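FrnE protein (Deinococcus radiodurans, PDB 5CO3) acts as a cytoplasmic disulfide oxidoreductase with a DsbA-like thioredoxin fold, probably making, breaking or reshuffling disulfide bonds in proteins. Local coordinates at residues Gly83-Met88 and Tyr99-Val104; Asp68-Lys73 and Ala79-Ser84; Gly198-Ser203 and Trp219-Pro224; Val47-Phe52 and Gln124-Lys129. All coordinates share one frame; numbering follows the deposited sequence.

Contact 1 (Gly83-Met88 and Tyr99-Val104); sequences GSLDHM and YHFDRV
Within the helical region inserted into this DsbA-like thioredoxin fold, F101 presses its ring against L85 and M88 of helix 78-93, showing how one aromatic side chain can fix a loop to a helix. Over one face of the ring, L85 CD2 stands 4.0 Å from the F101 ring centroid, 29° off the normal, as a CH-pi contact. With L85 CD1 anti to CA (chi2 -174°), the CD2 branch is the one turned onto the ring. On the ring's other face lies CB of Y99, so F101 is sandwiched between helix and loop. The rim is used as well. L85 O sits in the ring plane, 3.3 Å from F101 CE2, and M88 CB approaches the same edge at 3.9 Å from CE2. Y99 runs obliquely past M88 O, its hydroxyl hydrogen-bonded to P23 O on helix 23-38. Were an alanine to replace F101, L85 CD2 and M88 CB would probably face a gap, and the 3-10 turn 101-103 would be less firmly held to the helix. With no hydrogen bond between the segments, cohesion rests on apolar burial, perhaps aided by attraction between the ring's slightly positive rim and the L85 carbonyl oxygen.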
loop_
_atom_site.group_PDB
_atom_site.type_symbol
_atom_site.label_atom_id
_atom_site.label_comp_id
_atom_site.label_asym_id
_atom_site.label_seq_id
_atom_site.Cartn_x
_atom_site.Cartn_y
_atom_site.Cartn_z
ATOM N N GLY A 83 13.074 -20.338 1.862
ATOM C CA GLY A 83 12.682 -20.248 3.255
ATOM C C GLY A 83 12.027 -18.918 3.540
ATOM O O GLY A 83 11.081 -18.841 4.331
ATOM N N SER A 84 12.527 -17.862 2.905
ATOM C CA SER A 84 11.908 -16.549 3.044
ATOM C C SER A 84 10.508 -16.536 2.437
ATOM O O SER A 84 9.568 -15.992 3.030
ATOM C CB SER A 84 12.778 -15.475 2.397
ATOM O OG SER A 84 12.132 -14.214 2.446
ATOM N N LEU A 85 10.374 -17.124 1.246
ATOM C CA LEU A 85 9.072 -17.263 0.603
ATOM C C LEU A 85 8.114 -18.047 1.504
ATOM O O LEU A 85 6.969 -17.656 1.681
ATOM C CB LEU A 85 9.198 -17.950 -0.759
ATOM C CG LEU A 85 9.883 -17.137 -1.863
ATOM C CD1 LEU A 85 9.812 -17.879 -3.195
ATOM C CD2 LEU A 85 9.276 -15.745 -1.988
ATOM N N ASP A 86 8.591 -19.158 2.057
ATOM C CA ASP A 86 7.757 -19.968 2.937
ATOM C C ASP A 86 7.306 -19.173 4.157
ATOM O O ASP A 86 6.131 -19.231 4.538
ATOM C CB ASP A 86 8.498 -21.231 3.373
ATOM C CG ASP A 86 8.748 -22.185 2.221
ATOM O OD1 ASP A 86 8.088 -22.036 1.169
ATOM O OD2 ASP A 86 9.599 -23.085 2.377
ATOM N N HIS A 87 8.230 -18.425 4.760
ATOM C CA HIS A 87 7.889 -17.567 5.900
ATOM C C HIS A 87 6.781 -16.591 5.546
ATOM O O HIS A 87 5.786 -16.475 6.272
ATOM C CB HIS A 87 9.108 -16.786 6.382
ATOM C CG HIS A 87 8.822 -15.866 7.530
ATOM N ND1 HIS A 87 9.377 -14.607 7.632
ATOM C CD2 HIS A 87 8.043 -16.024 8.629
ATOM C CE1 HIS A 87 8.947 -14.029 8.740
ATOM N NE2 HIS A 87 8.142 -14.870 9.364
ATOM N N MET A 88 6.947 -15.876 4.438
ATOM C CA MET A 88 5.944 -14.888 4.054
ATOM C C MET A 88 4.605 -15.565 3.750
ATOM O O MET A 88 3.544 -15.029 4.074
ATOM C CB MET A 88 6.423 -14.062 2.840
ATOM C CG MET A 88 7.554 -13.086 3.173
ATOM S SD MET A 88 8.019 -11.993 1.815
ATOM C CE MET A 88 8.755 -13.166 0.673
ATOM N N TYR A 99 -1.114 -17.130 -0.548
ATOM C CA TYR A 99 -0.112 -16.775 -1.559
ATOM C C TYR A 99 0.257 -17.952 -2.455
ATOM O O TYR A 99 0.224 -19.121 -2.038
ATOM C CB TYR A 99 1.147 -16.246 -0.888
ATOM C CG TYR A 99 1.054 -14.842 -0.300
ATOM C CD1 TYR A 99 -0.082 -14.044 -0.463
ATOM C CD2 TYR A 99 2.122 -14.323 0.422
ATOM C CE1 TYR A 99 -0.132 -12.755 0.079
ATOM C CE2 TYR A 99 2.091 -13.051 0.950
ATOM C CZ TYR A 99 0.957 -12.268 0.780
ATOM O OH TYR A 99 0.950 -11.000 1.312
ATOM N N HIS A 100 0.613 -17.638 -3.697
ATOM C CA HIS A 100 1.171 -18.638 -4.602
ATOM C C HIS A 100 2.398 -18.061 -5.299
ATOM O O HIS A 100 2.338 -17.591 -6.443
ATOM C CB HIS A 100 0.106 -19.106 -5.594
ATOM C CG HIS A 100 -1.055 -19.788 -4.936
ATOM N ND1 HIS A 100 -0.955 -21.035 -4.357
ATOM C CD2 HIS A 100 -2.337 -19.390 -4.747
ATOM C CE1 HIS A 100 -2.126 -21.381 -3.849
ATOM N NE2 HIS A 100 -2.981 -20.398 -4.070
ATOM N N PHE A 101 3.514 -18.081 -4.586
ATOM C CA PHE A 101 4.717 -17.436 -5.066
ATOM C C PHE A 101 5.277 -18.155 -6.301
ATOM O O PHE A 101 5.906 -17.531 -7.145
ATOM C CB PHE A 101 5.767 -17.384 -3.972
ATOM C CG PHE A 101 5.496 -16.360 -2.901
ATOM C CD1 PHE A 101 4.916 -15.135 -3.209
ATOM C CD2 PHE A 101 5.840 -16.625 -1.584
ATOM C CE1 PHE A 101 4.687 -14.186 -2.223
ATOM C CE2 PHE A 101 5.605 -15.688 -0.585
ATOM C CZ PHE A 101 5.044 -14.464 -0.902
ATOM N N ASP A 102 5.026 -19.460 -6.402
ATOM C CA ASP A 102 5.478 -20.252 -7.555
ATOM C C ASP A 102 4.842 -19.765 -8.861
ATOM O O ASP A 102 5.339 -20.083 -9.946
ATOM C CB ASP A 102 5.142 -21.723 -7.346
ATOM C CG ASP A 102 3.679 -21.923 -6.994
ATOM O OD1 ASP A 102 3.250 -21.402 -5.946
ATOM O OD2 ASP A 102 2.950 -22.576 -7.762
ATOM N N ARG A 103 3.750 -19.003 -8.760
ATOM C CA ARG A 103 3.051 -18.473 -9.940
ATOM C C ARG A 103 3.307 -16.987 -10.182
ATOM O O ARG A 103 2.825 -16.416 -11.177
ATOM C CB ARG A 103 1.536 -18.704 -9.811
ATOM C CG ARG A 103 1.159 -20.133 -9.445
ATOM C CD ARG A 103 -0.216 -20.510 -9.982
ATOM N NE ARG A 103 -1.298 -19.661 -9.479
ATOM C CZ ARG A 103 -2.216 -20.046 -8.592
ATOM N NH1 ARG A 103 -2.199 -21.278 -8.090
ATOM N NH2 ARG A 103 -3.161 -19.198 -8.210
ATOM N N VAL A 104 4.058 -16.356 -9.282
ATOM C CA VAL A 104 4.270 -14.914 -9.336
ATOM C C VAL A 104 4.970 -14.499 -10.631
ATOM O O VAL A 104 5.956 -15.118 -11.047
ATOM C CB VAL A 104 5.088 -14.423 -8.123
ATOM C CG1 VAL A 104 5.781 -13.095 -8.415
ATOM C CG2 VAL A 104 4.139 -14.257 -6.921
#

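Contact 2 (Asp68-Lys73 and Ala79-Ser84); sequences DGLAMK and AQAQGS
A81 and A71 bring helices 78-93 and 66-74 together, and here a methyl group suffices as the contact side chain. The axes of segments 68-73 and 79-84 approach to 8.5 Å, and their N-to-C directions differ by 113°. At the nearest point the CA atoms of A71 and A81 are 5.3 Å apart. The A81 methyl points into the other helix and rests against its backbone, CB lying 3.9 Å from A71 N, while the two methyls meet with A71 CB 4.1 Å from A81 CB.

L70 supplies the longer reach. Its CG is anti to the backbone N, but chi1 is -152° and chi2 156°, both well short of fully trans, and in this conformation CD2 goes to A81 and CD1 to the S84 side. CD2 of L70 lies alongside A81 CB at 4.0 Å. L70 CD1 stops 4.3 Å from S84 OG, a looser contact between a methyl and a hydroxyl at the margin of the interface. I76, in the connecting loop, touches L70, and both I76 and R67 pack on A81 as well. Nearby, S77 OG accepts a hydrogen bond from the backbone N of Q80 at the start of the second helix. Two consecutive helices are thus joined by a short connection and packed crosswise through small residues, as in an alpha-alpha corner, here in the helical region inserted into the thioredoxin fold.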
loop_
_atom_site.group_PDB
_atom_site.type_symbol
_atom_site.label_atom_id
_atom_site.label_comp_id
_atom_site.label_asym_id
_atom_site.label_seq_id
_atom_site.Cartn_x
_atom_site.Cartn_y
_atom_site.Cartn_z
ATOM N N ASP A 68 14.164 -17.271 -7.427
ATOM C CA ASP A 68 15.462 -16.953 -8.003
ATOM C C ASP A 68 15.732 -15.455 -8.044
ATOM O O ASP A 68 16.875 -15.031 -7.889
ATOM C CB ASP A 68 15.577 -17.548 -9.406
ATOM C CG ASP A 68 15.607 -19.057 -9.384
ATOM O OD1 ASP A 68 15.905 -19.614 -8.307
ATOM O OD2 ASP A 68 15.354 -19.685 -10.426
ATOM N N GLY A 69 14.691 -14.658 -8.258
ATOM C CA GLY A 69 14.834 -13.215 -8.243
ATOM C C GLY A 69 15.186 -12.720 -6.855
ATOM O O GLY A 69 16.008 -11.818 -6.684
ATOM N N LEU A 70 14.559 -13.324 -5.853
ATOM C CA LEU A 70 14.853 -13.013 -4.465
ATOM C C LEU A 70 16.290 -13.417 -4.118
ATOM O O LEU A 70 17.003 -12.677 -3.440
ATOM C CB LEU A 70 13.852 -13.723 -3.558
ATOM C CG LEU A 70 13.523 -13.105 -2.201
ATOM C CD1 LEU A 70 12.164 -13.603 -1.783
ATOM C CD2 LEU A 70 14.567 -13.484 -1.172
ATOM N N ALA A 71 16.707 -14.591 -4.591
ATOM C CA ALA A 71 18.069 -15.083 -4.365
ATOM C C ALA A 71 19.113 -14.115 -4.915
ATOM O O ALA A 71 20.129 -13.844 -4.271
ATOM C CB ALA A 71 18.252 -16.468 -5.001
ATOM N N MET A 72 18.862 -13.609 -6.115
ATOM C CA MET A 72 19.772 -12.674 -6.755
ATOM C C MET A 72 19.818 -11.356 -5.996
ATOM O O MET A 72 20.887 -10.771 -5.807
ATOM C CB MET A 72 19.360 -12.438 -8.208
ATOM C CG MET A 72 19.708 -13.599 -9.134
ATOM S SD MET A 72 19.101 -13.402 -10.827
ATOM C CE MET A 72 20.219 -12.162 -11.473
ATOM N N LYS A 73 18.650 -10.903 -5.555
ATOM C CA LYS A 73 18.519 -9.610 -4.900
ATOM C C LYS A 73 19.298 -9.553 -3.591
ATOM O O LYS A 73 19.988 -8.574 -3.316
ATOM C CB LYS A 73 17.041 -9.297 -4.646
ATOM C CG LYS A 73 16.782 -7.889 -4.141
ATOM C CD LYS A 73 15.300 -7.660 -3.880
ATOM C CE LYS A 73 15.053 -6.316 -3.222
ATOM N NZ LYS A 73 13.607 -6.106 -2.951
ATOM N N ALA A 79 17.898 -21.995 -1.475
ATOM C CA ALA A 79 17.234 -22.664 -0.358
ATOM C C ALA A 79 16.805 -21.647 0.694
ATOM O O ALA A 79 15.735 -21.774 1.299
ATOM C CB ALA A 79 18.146 -23.712 0.260
ATOM N N GLN A 80 17.642 -20.636 0.909
ATOM C CA GLN A 80 17.330 -19.599 1.888
ATOM C C GLN A 80 16.224 -18.690 1.368
ATOM O O GLN A 80 15.314 -18.307 2.105
ATOM C CB GLN A 80 18.579 -18.781 2.238
ATOM C CG GLN A 80 18.312 -17.662 3.238
ATOM C CD GLN A 80 19.320 -17.610 4.378
ATOM O OE1 GLN A 80 20.209 -18.459 4.490
ATOM N NE2 GLN A 80 19.180 -16.605 5.231
ATOM N N ALA A 81 16.301 -18.353 0.088
ATOM C CA ALA A 81 15.268 -17.542 -0.538
ATOM C C ALA A 81 13.917 -18.244 -0.452
ATOM O O ALA A 81 12.887 -17.607 -0.219
ATOM C CB ALA A 81 15.628 -17.248 -1.983
ATOM N N GLN A 82 13.931 -19.561 -0.635
ATOM C CA GLN A 82 12.705 -20.347 -0.533
ATOM C C GLN A 82 12.166 -20.312 0.894
ATOM O O GLN A 82 10.954 -20.269 1.113
ATOM C CB GLN A 82 12.945 -21.793 -0.964
ATOM C CG GLN A 82 11.675 -22.623 -0.962
ATOM C CD GLN A 82 10.675 -22.130 -1.976
ATOM O OE1 GLN A 82 11.010 -21.921 -3.146
ATOM N NE2 GLN A 82 9.436 -21.939 -1.539
ATOM N N GLY A 83 13.074 -20.338 1.862
ATOM C CA GLY A 83 12.682 -20.248 3.255
ATOM C C GLY A 83 12.027 -18.918 3.540
ATOM O O GLY A 83 11.081 -18.841 4.331
ATOM N N SER A 84 12.527 -17.862 2.905
ATOM C CA SER A 84 11.908 -16.549 3.044
ATOM C C SER A 84 10.508 -16.536 2.437
ATOM O O SER A 84 9.568 -15.992 3.030
ATOM C CB SER A 84 12.778 -15.475 2.397
ATOM O OG SER A 84 12.132 -14.214 2.446
#

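Contact 3 (Gly198-Ser203 and Trp219-Pro224); sequences GKYGVS and WAEQHP
E221 receives both K199 and Y200, and a single carboxylate joins the start of strand 200-203 to the end of helix 208-222. The ionic part is a salt bridge, with K199 NZ 2.9 Å from E221 OE1 and meeting that oxygen nearly along its C-O axis. K199 starts out extended and bends at chi3 (-51°), its CD passing over one face of the Y200 ring near its rim. The hydroxyl part is a hydrogen bond from Y200 OH to E221 OE2, modelled at a very short 2.4 Å, a length to be read with caution. Ring and carboxylate planes stand 71° apart, and E221 OE1 lies in the ring plane at its edge. OE2 is also hydrogen-bonded to Q217 NE2, one helical turn back. With a leucine in place of E221, the K199 ammonium would probably lose its countercharge and the Y200 hydroxyl its acceptor. Just past the helix end, H223 ND1 donates to W219 O at 2.9 Å, and H223 CE1 lies over the W219 indole near its rim. K199 and Y200 both face L196 in a classic beta bulge, which brings these side chains to one acceptor within the hairpin-and-helix unit that closes a thioredoxin fold.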
loop_
_atom_site.group_PDB
_atom_site.type_symbol
_atom_site.label_atom_id
_atom_site.label_comp_id
_atom_site.label_asym_id
_atom_site.label_seq_id
_atom_site.Cartn_x
_atom_site.Cartn_y
_atom_site.Cartn_z
ATOM N N GLY A 198 0.070 12.958 9.512
ATOM C CA GLY A 198 1.127 13.741 8.897
ATOM C C GLY A 198 2.331 13.912 9.800
ATOM O O GLY A 198 3.254 14.658 9.484
ATOM N N LYS A 199 2.327 13.203 10.922
ATOM C CA LYS A 199 3.323 13.408 11.963
ATOM C C LYS A 199 4.059 12.123 12.324
ATOM O O LYS A 199 5.276 12.128 12.512
ATOM C CB LYS A 199 2.658 13.991 13.216
ATOM C CG LYS A 199 3.618 14.247 14.363
ATOM C CD LYS A 199 2.889 14.454 15.681
ATOM C CE LYS A 199 1.785 15.489 15.573
ATOM N NZ LYS A 199 1.102 15.684 16.885
ATOM N N TYR A 200 3.315 11.026 12.427
ATOM C CA TYR A 200 3.875 9.784 12.943
ATOM C C TYR A 200 4.147 8.779 11.847
ATOM O O TYR A 200 3.345 8.615 10.932
ATOM C CB TYR A 200 2.943 9.168 13.990
ATOM C CG TYR A 200 2.818 10.016 15.231
ATOM C CD1 TYR A 200 3.884 10.154 16.110
ATOM C CD2 TYR A 200 1.641 10.698 15.513
ATOM C CE1 TYR A 200 3.780 10.944 17.244
ATOM C CE2 TYR A 200 1.524 11.489 16.644
ATOM C CZ TYR A 200 2.595 11.608 17.508
ATOM O OH TYR A 200 2.478 12.395 18.634
ATOM N N GLY A 201 5.278 8.094 11.965
ATOM C CA GLY A 201 5.665 7.081 11.003
ATOM C C GLY A 201 5.710 5.691 11.605
ATOM O O GLY A 201 6.180 5.502 12.728
ATOM N N VAL A 202 5.195 4.720 10.861
ATOM C CA VAL A 202 5.306 3.318 11.245
ATOM C C VAL A 202 5.910 2.547 10.076
ATOM O O VAL A 202 5.330 2.478 8.995
ATOM C CB VAL A 202 3.940 2.714 11.653
ATOM C CG1 VAL A 202 4.056 1.209 11.856
ATOM C CG2 VAL A 202 3.409 3.386 12.922
ATOM N N SER A 203 7.093 1.987 10.296
ATOM C CA SER A 203 7.833 1.307 9.244
ATOM C C SER A 203 7.588 -0.199 9.235
ATOM O O SER A 203 7.766 -0.867 10.248
ATOM C CB SER A 203 9.323 1.584 9.401
ATOM O OG SER A 203 10.060 0.786 8.498
ATOM N N TRP A 219 -5.651 10.279 17.711
ATOM C CA TRP A 219 -6.979 10.769 18.098
ATOM C C TRP A 219 -6.931 11.506 19.438
ATOM O O TRP A 219 -7.529 12.577 19.601
ATOM C CB TRP A 219 -7.987 9.621 18.181
ATOM C CG TRP A 219 -9.360 10.091 18.538
ATOM C CD1 TRP A 219 -9.915 10.128 19.787
ATOM C CD2 TRP A 219 -10.348 10.612 17.645
ATOM N NE1 TRP A 219 -11.188 10.633 19.721
ATOM C CE2 TRP A 219 -11.478 10.944 18.419
ATOM C CE3 TRP A 219 -10.391 10.829 16.264
ATOM C CZ2 TRP A 219 -12.637 11.475 17.863
ATOM C CZ3 TRP A 219 -11.540 11.359 15.709
ATOM C CH2 TRP A 219 -12.651 11.674 16.507
ATOM N N ALA A 220 -6.212 10.924 20.388
ATOM C CA ALA A 220 -6.084 11.502 21.719
ATOM C C ALA A 220 -5.465 12.891 21.650
ATOM O O ALA A 220 -5.919 13.818 22.323
ATOM C CB ALA A 220 -5.257 10.599 22.603
ATOM N N GLU A 221 -4.434 13.037 20.824
ATOM C CA GLU A 221 -3.748 14.315 20.700
ATOM C C GLU A 221 -4.628 15.369 20.034
ATOM O O GLU A 221 -4.496 16.560 20.307
ATOM C CB GLU A 221 -2.447 14.148 19.926
ATOM C CG GLU A 221 -1.421 13.323 20.669
ATOM C CD GLU A 221 -0.098 13.251 19.941
ATOM O OE1 GLU A 221 0.106 14.036 18.991
ATOM O OE2 GLU A 221 0.741 12.410 20.323
ATOM N N GLN A 222 -5.535 14.929 19.172
ATOM C CA GLN A 222 -6.414 15.859 18.479
ATOM C C GLN A 222 -7.660 16.159 19.303
ATOM O O GLN A 222 -8.403 17.096 19.003
ATOM C CB GLN A 222 -6.788 15.299 17.106
ATOM C CG GLN A 222 -5.572 15.063 16.227
ATOM C CD GLN A 222 -5.934 14.695 14.807
ATOM O OE1 GLN A 222 -7.102 14.461 14.492
ATOM N NE2 GLN A 222 -4.930 14.647 13.935
ATOM N N HIS A 223 -7.874 15.369 20.353
ATOM C CA HIS A 223 -9.012 15.562 21.245
ATOM C C HIS A 223 -8.604 15.538 22.708
ATOM O O HIS A 223 -9.059 14.678 23.461
ATOM C CB HIS A 223 -10.069 14.486 21.002
ATOM C CG HIS A 223 -10.576 14.450 19.596
ATOM N ND1 HIS A 223 -9.784 14.083 18.529
ATOM C CD2 HIS A 223 -11.792 14.738 19.082
ATOM C CE1 HIS A 223 -10.493 14.149 17.416
ATOM N NE2 HIS A 223 -11.714 14.542 17.724
ATOM N N PRO A 224 -7.751 16.486 23.126
ATOM C CA PRO A 224 -7.304 16.463 24.520
ATOM C C PRO A 224 -8.435 16.800 25.481
ATOM O O PRO A 224 -9.442 17.379 25.070
ATOM C CB PRO A 224 -6.221 17.540 24.558
ATOM C CG PRO A 224 -6.627 18.496 23.491
ATOM C CD PRO A 224 -7.222 17.650 22.394
#

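Contact 4 (Val47-Phe52 and Gln124-Lys129); sequences VVWHSF and QGDAMK. With GOL (glycerol), chain B.
A pocket holding a glycerol between strand 45-51 and helix 125-137 has W49 and K129 along its wall, and it illustrates how one lysine can serve as both an apolar and a polar partner. Its apolar stem crosses the indole at about a right angle: K129 CG sits over the six-membered ring of W49, 4.1 Å from the centroid and 10° off the normal, a CH-pi contact. A bend at chi2 (75°) then carries the chain along the ring, with K129 CE 4.0 Å from W49 CE3. The ammonium continues to S18 OG and to glycerol O1, which K129 NZ meets at 3.0 Å. Strand 45-51 is an outermost strand of the thioredoxin sheet, whereas helix 125-137 belongs to the helical insertion, so W49 bridges the two parts. At the indole edge, W49 NE1 donates to D126 OD2 at 2.9 Å with an N-H...O angle of 149°, reaching the anti side of the carboxylate and somewhat out of its plane. The other oxygen, D126 OD1, forms a salt bridge with K29. Across the pocket, S51 OG and glycerol O2 share a hydrogen bond of 2.6 Å, and S51 OG is bonded to H117 NE2. Glycerol, probably from the crystallisation liquor, binds H113 ND1 too.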
loop_
_atom_site.group_PDB
_atom_site.type_symbol
_atom_site.label_atom_id
_atom_site.label_comp_id
_atom_site.label_asym_id
_atom_site.label_seq_id
_atom_site.Cartn_x
_atom_site.Cartn_y
_atom_site.Cartn_z
ATOM N N VAL A 47 -7.822 6.969 4.561
ATOM C CA VAL A 47 -6.666 6.220 4.074
ATOM C C VAL A 47 -6.335 6.650 2.649
ATOM O O VAL A 47 -7.200 6.638 1.774
ATOM C CB VAL A 47 -6.911 4.692 4.128
ATOM C CG1 VAL A 47 -5.692 3.924 3.619
ATOM C CG2 VAL A 47 -7.263 4.265 5.543
ATOM N N VAL A 48 -5.087 7.058 2.437
ATOM C CA VAL A 48 -4.601 7.449 1.117
ATOM C C VAL A 48 -3.414 6.572 0.737
ATOM O O VAL A 48 -2.382 6.599 1.409
ATOM C CB VAL A 48 -4.175 8.935 1.079
ATOM C CG1 VAL A 48 -3.530 9.288 -0.273
ATOM C CG2 VAL A 48 -5.362 9.833 1.362
ATOM N N TRP A 49 -3.556 5.785 -0.327
ATOM C CA TRP A 49 -2.442 4.965 -0.778
ATOM C C TRP A 49 -1.509 5.818 -1.633
ATOM O O TRP A 49 -1.949 6.721 -2.355
ATOM C CB TRP A 49 -2.935 3.721 -1.547
ATOM C CG TRP A 49 -3.671 2.746 -0.651
ATOM C CD1 TRP A 49 -5.014 2.717 -0.399
ATOM C CD2 TRP A 49 -3.091 1.689 0.138
ATOM N NE1 TRP A 49 -5.309 1.699 0.492
ATOM C CE2 TRP A 49 -4.145 1.055 0.835
ATOM C CE3 TRP A 49 -1.785 1.210 0.312
ATOM C CZ2 TRP A 49 -3.934 -0.026 1.706
ATOM C CZ3 TRP A 49 -1.574 0.137 1.171
ATOM C CH2 TRP A 49 -2.644 -0.467 1.860
ATOM N N HIS A 50 -0.216 5.553 -1.504
ATOM C CA HIS A 50 0.802 6.230 -2.293
ATOM C C HIS A 50 1.663 5.199 -2.989
ATOM O O HIS A 50 1.923 4.121 -2.447
ATOM C CB HIS A 50 1.675 7.132 -1.425
ATOM C CG HIS A 50 0.929 8.260 -0.782
ATOM N ND1 HIS A 50 0.843 9.513 -1.345
ATOM C CD2 HIS A 50 0.227 8.315 0.374
ATOM C CE1 HIS A 50 0.122 10.296 -0.561
ATOM N NE2 HIS A 50 -0.266 9.591 0.487
ATOM N N SER A 51 2.093 5.541 -4.197
ATOM C CA SER A 51 2.884 4.640 -5.024
ATOM C C SER A 51 4.312 4.511 -4.531
ATOM O O SER A 51 4.951 5.495 -4.156
ATOM C CB SER A 51 2.888 5.116 -6.476
ATOM O OG SER A 51 1.574 5.352 -6.938
ATOM N N PHE A 52 4.806 3.280 -4.549
ATOM C CA PHE A 52 6.196 2.995 -4.256
ATOM C C PHE A 52 6.594 1.831 -5.150
ATOM O O PHE A 52 5.831 0.870 -5.289
ATOM C CB PHE A 52 6.394 2.649 -2.784
ATOM C CG PHE A 52 7.834 2.595 -2.354
ATOM C CD1 PHE A 52 8.600 1.465 -2.593
ATOM C CD2 PHE A 52 8.414 3.662 -1.683
ATOM C CE1 PHE A 52 9.915 1.406 -2.186
ATOM C CE2 PHE A 52 9.729 3.607 -1.272
ATOM C CZ PHE A 52 10.483 2.476 -1.532
ATOM N N GLN A 124 -12.163 4.594 -5.586
ATOM C CA GLN A 124 -11.992 3.151 -5.436
ATOM C C GLN A 124 -10.528 2.740 -5.284
ATOM O O GLN A 124 -10.143 1.633 -5.666
ATOM C CB GLN A 124 -12.599 2.420 -6.634
ATOM C CG GLN A 124 -14.104 2.560 -6.743
ATOM C CD GLN A 124 -14.802 1.965 -5.544
ATOM O OE1 GLN A 124 -14.380 0.933 -5.022
ATOM N NE2 GLN A 124 -15.862 2.623 -5.084
ATOM N N GLY A 125 -9.714 3.631 -4.728
ATOM C CA GLY A 125 -8.293 3.361 -4.608
ATOM C C GLY A 125 -7.979 2.110 -3.802
ATOM O O GLY A 125 -7.147 1.304 -4.200
ATOM N N ASP A 126 -8.648 1.946 -2.657
ATOM C CA ASP A 126 -8.343 0.805 -1.819
ATOM C C ASP A 126 -8.761 -0.498 -2.491
ATOM O O ASP A 126 -8.014 -1.471 -2.455
ATOM C CB ASP A 126 -9.011 0.924 -0.453
ATOM C CG ASP A 126 -8.519 -0.151 0.519
ATOM O OD1 ASP A 126 -9.073 -1.269 0.512
ATOM O OD2 ASP A 126 -7.549 0.112 1.259
ATOM N N ALA A 127 -9.935 -0.518 -3.119
ATOM C CA ALA A 127 -10.384 -1.735 -3.800
ATOM C C ALA A 127 -9.469 -2.112 -4.975
ATOM O O ALA A 127 -9.219 -3.286 -5.214
ATOM C CB ALA A 127 -11.813 -1.570 -4.281
ATOM N N MET A 128 -8.981 -1.110 -5.703
ATOM C CA MET A 128 -8.034 -1.364 -6.794
ATOM C C MET A 128 -6.726 -1.916 -6.245
ATOM O O MET A 128 -6.179 -2.872 -6.796
ATOM C CB MET A 128 -7.763 -0.093 -7.597
ATOM C CG MET A 128 -7.124 -0.356 -8.967
ATOM S SD MET A 128 -8.221 -1.256 -10.102
ATOM C CE MET A 128 -7.548 -2.903 -10.059
ATOM N N LYS A 129 -6.232 -1.312 -5.160
ATOM C CA LYS A 129 -4.988 -1.766 -4.536
ATOM C C LYS A 129 -5.137 -3.221 -4.106
ATOM O O LYS A 129 -4.292 -4.062 -4.408
ATOM C CB LYS A 129 -4.612 -0.883 -3.335
ATOM C CG LYS A 129 -3.432 -1.413 -2.524
ATOM C CD LYS A 129 -2.102 -1.191 -3.237
ATOM C CE LYS A 129 -0.941 -1.663 -2.380
ATOM N NZ LYS A 129 0.384 -1.427 -3.026
HETATM C C1 GOL B . -0.722 2.075 -4.267
HETATM O O1 GOL B . 0.486 1.488 -3.831
HETATM C C2 GOL B . -0.451 3.435 -4.906
HETATM O O2 GOL B . 0.019 3.372 -6.249
HETATM C C3 GOL B . -1.677 4.327 -4.746
HETATM O O3 GOL B . -1.609 5.448 -5.596
#

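Contacts 1 and 2 form one continuous patch: they share G83 and S84 on helix 78-93, their centres are 10 Å apart, and L85 CD2 touches L70 CD1 at 3.6 Å. Both are nested in the long excursion of chain that contact 4 closes. The centre of contact 4 lies about 6 Å from that of the chain and about 23 Å from that of contact 1. Contact 3 reaches the same sheet as contact 4, their centres 21 Å apart, on the far side of the chain's centre from contact 1. The CxxC pair C22 and C25, probably the redox site and not disulfide-bonded here, has M88 of contact 1 and K129 of contact 4 nearby without touching.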